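Local coordinates for protein immunoreactive 84kD antigen PG93 (Porphyromonas gingivalis, PDB 5M11) that serves as an essential bacterial surface component of the type-IX secretion system and binds calcium and zinc ions, at residues H323-A328 against G381-F386. Numbering follows the deposited sequence.
Sequences HGRLYA and GDPDHF. With ZN (zinc ion), chain J; ZN (zinc ion), chain D.
The carbonyl oxygen of Pro383 accepts a hydrogen bond from the phenol of Tyr327, OH to O 2.7 Å. The bond meets the carbonyl at a bent C=O···O angle of 118°, with the donor tilted out of the carbonyl plane, while that oxygen lies in the plane of the tyrosine ring, at its edge. Tyrosine suits this place because its ring is buried and its hydroxyl can still satisfy a loop carbonyl. The same ring turns an edge to the face of Phe386 in a T-shaped stack, the two planes at 71°. The centroids are 5.5 Å apart, and CE1 of Tyr327 comes to 3.8 Å from CD2 of Phe386. With CG placed between its backbone N and carbonyl carbon, the Phe386 ring is turned so that one face meets this edge; Phe398 also meets that ring, nearly parallel to it.

Nearer the surface, CD of Pro383 sits over one face of the His323 imidazole in a CH-pi contact, 4.3 Å from the ring centroid, the rigid pyrrolidine crossing the histidine side chain at about a right angle. Both imidazole nitrogens are engaged: ND1 of His323 binds a zinc ion at 2.0 Å, and NE2 donates to the carbonyl of Ser379. Pro383 also fits the second position of the type I turn 382–385, where Asp382 and Asp384 flank it and, with Lys399, hold another zinc. The contact thus joins two consecutive four-stranded antiparallel sheets, resembling neighbouring propeller blades, through an aromatic interior and a turn whose two aspartates face a metal, which probably stiffens the loop.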
loop_
_atom_site.group_PDB
_atom_site.type_symbol
_atom_site.label_atom_id
_atom_site.label_comp_id
_atom_site.label_asym_id
_atom_site.label_seq_id
_atom_site.Cartn_x
_atom_site.Cartn_y
_atom_site.Cartn_z
ATOM N N HIS A 323 -10.167 7.459 -19.292
ATOM C CA HIS A 323 -10.517 8.874 -19.441
ATOM C C HIS A 323 -9.684 9.816 -18.543
ATOM O O HIS A 323 -10.252 10.739 -17.942
ATOM C CB HIS A 323 -12.024 9.102 -19.179
ATOM C CG HIS A 323 -12.956 8.231 -19.975
ATOM N ND1 HIS A 323 -12.923 8.203 -21.359
ATOM C CD2 HIS A 323 -13.941 7.406 -19.548
ATOM C CE1 HIS A 323 -13.874 7.358 -21.726
ATOM N NE2 HIS A 323 -14.513 6.856 -20.670
ATOM N N GLY A 324 -8.359 9.568 -18.490
ATOM C CA GLY A 324 -7.377 10.302 -17.684
ATOM C C GLY A 324 -7.606 10.233 -16.178
ATOM O O GLY A 324 -7.199 11.142 -15.444
ATOM N N ARG A 325 -8.274 9.157 -15.711
ATOM C CA ARG A 325 -8.635 8.904 -14.324
ATOM C C ARG A 325 -8.294 7.490 -13.927
ATOM O O ARG A 325 -8.352 6.571 -14.758
ATOM C CB ARG A 325 -10.149 9.106 -14.114
ATOM C CG ARG A 325 -10.558 10.507 -13.755
ATOM C CD ARG A 325 -12.046 10.726 -13.939
ATOM N NE ARG A 325 -12.404 12.124 -13.694
ATOM C CZ ARG A 325 -12.502 13.056 -14.638
ATOM N NH1 ARG A 325 -12.302 12.744 -15.914
ATOM N NH2 ARG A 325 -12.807 14.306 -14.317
ATOM N N LEU A 326 -7.976 7.304 -12.636
ATOM C CA LEU A 326 -7.718 5.993 -12.053
ATOM C C LEU A 326 -8.983 5.581 -11.322
ATOM O O LEU A 326 -9.598 6.410 -10.665
ATOM C CB LEU A 326 -6.492 6.033 -11.115
ATOM C CG LEU A 326 -6.084 4.738 -10.391
ATOM C CD1 LEU A 326 -5.218 3.863 -11.259
ATOM C CD2 LEU A 326 -5.338 5.051 -9.113
ATOM N N TYR A 327 -9.396 4.328 -11.480
ATOM C CA TYR A 327 -10.560 3.748 -10.822
ATOM C C TYR A 327 -10.044 2.593 -9.988
ATOM O O TYR A 327 -9.348 1.734 -10.516
ATOM C CB TYR A 327 -11.631 3.301 -11.854
ATOM C CG TYR A 327 -12.185 4.409 -12.733
ATOM C CD1 TYR A 327 -13.454 4.933 -12.513
ATOM C CD2 TYR A 327 -11.446 4.916 -13.803
ATOM C CE1 TYR A 327 -13.968 5.945 -13.320
ATOM C CE2 TYR A 327 -11.950 5.931 -14.614
ATOM C CZ TYR A 327 -13.212 6.441 -14.367
ATOM O OH TYR A 327 -13.701 7.436 -15.172
ATOM N N ALA A 328 -10.294 2.614 -8.682
ATOM C CA ALA A 328 -9.815 1.571 -7.785
ATOM C C ALA A 328 -10.893 1.075 -6.823
ATOM O O ALA A 328 -11.715 1.857 -6.326
ATOM C CB ALA A 328 -8.630 2.077 -7.001
ATOM N N GLY A 381 -16.607 7.013 -23.371
ATOM C CA GLY A 381 -17.195 8.336 -23.556
ATOM C C GLY A 381 -17.728 9.041 -22.318
ATOM O O GLY A 381 -17.694 10.275 -22.270
ATOM N N ASP A 382 -18.244 8.299 -21.315
ATOM C CA ASP A 382 -18.761 8.949 -20.103
ATOM C C ASP A 382 -17.910 8.534 -18.863
ATOM O O ASP A 382 -18.197 7.521 -18.228
ATOM C CB ASP A 382 -20.271 8.669 -19.914
ATOM C CG ASP A 382 -21.028 9.636 -19.009
ATOM O OD1 ASP A 382 -22.270 9.492 -18.884
ATOM O OD2 ASP A 382 -20.385 10.520 -18.401
ATOM N N PRO A 383 -16.849 9.311 -18.516
ATOM C CA PRO A 383 -16.016 8.960 -17.348
ATOM C C PRO A 383 -16.761 8.863 -16.026
ATOM O O PRO A 383 -16.374 8.038 -15.202
ATOM C CB PRO A 383 -15.001 10.112 -17.266
ATOM C CG PRO A 383 -15.585 11.216 -18.069
ATOM C CD PRO A 383 -16.353 10.541 -19.163
ATOM N N ASP A 384 -17.800 9.706 -15.811
ATOM C CA ASP A 384 -18.546 9.699 -14.558
ATOM C C ASP A 384 -19.594 8.592 -14.534
ATOM O O ASP A 384 -20.223 8.392 -13.504
ATOM C CB ASP A 384 -19.157 11.071 -14.202
ATOM C CG ASP A 384 -19.734 11.887 -15.341
ATOM O OD1 ASP A 384 -19.115 12.922 -15.703
ATOM O OD2 ASP A 384 -20.857 11.553 -15.807
ATOM N N HIS A 385 -19.720 7.826 -15.619
ATOM C CA HIS A 385 -20.648 6.707 -15.710
ATOM C C HIS A 385 -19.863 5.404 -15.643
ATOM O O HIS A 385 -19.225 4.997 -16.618
ATOM C CB HIS A 385 -21.518 6.791 -16.983
ATOM C CG HIS A 385 -22.666 5.819 -17.036
ATOM N ND1 HIS A 385 -23.024 5.186 -18.227
ATOM C CD2 HIS A 385 -23.514 5.414 -16.057
ATOM C CE1 HIS A 385 -24.059 4.416 -17.926
ATOM N NE2 HIS A 385 -24.390 4.521 -16.634
ATOM N N PHE A 386 -19.872 4.778 -14.465
ATOM C CA PHE A 386 -19.188 3.514 -14.238
ATOM C C PHE A 386 -20.030 2.627 -13.342
ATOM O O PHE A 386 -20.892 3.124 -12.617
ATOM C CB PHE A 386 -17.766 3.719 -13.653
ATOM C CG PHE A 386 -17.684 4.445 -12.326
ATOM C CD1 PHE A 386 -17.667 3.740 -11.130
ATOM C CD2 PHE A 386 -17.594 5.834 -12.277
ATOM C CE1 PHE A 386 -17.579 4.411 -9.907
ATOM C CE2 PHE A 386 -17.519 6.505 -11.055
ATOM C CZ PHE A 386 -17.498 5.790 -9.878
HETATM ZN ZN ZN J . -12.758 10.111 -22.056
HETATM ZN ZN ZN D . -22.229 11.066 -17.380
#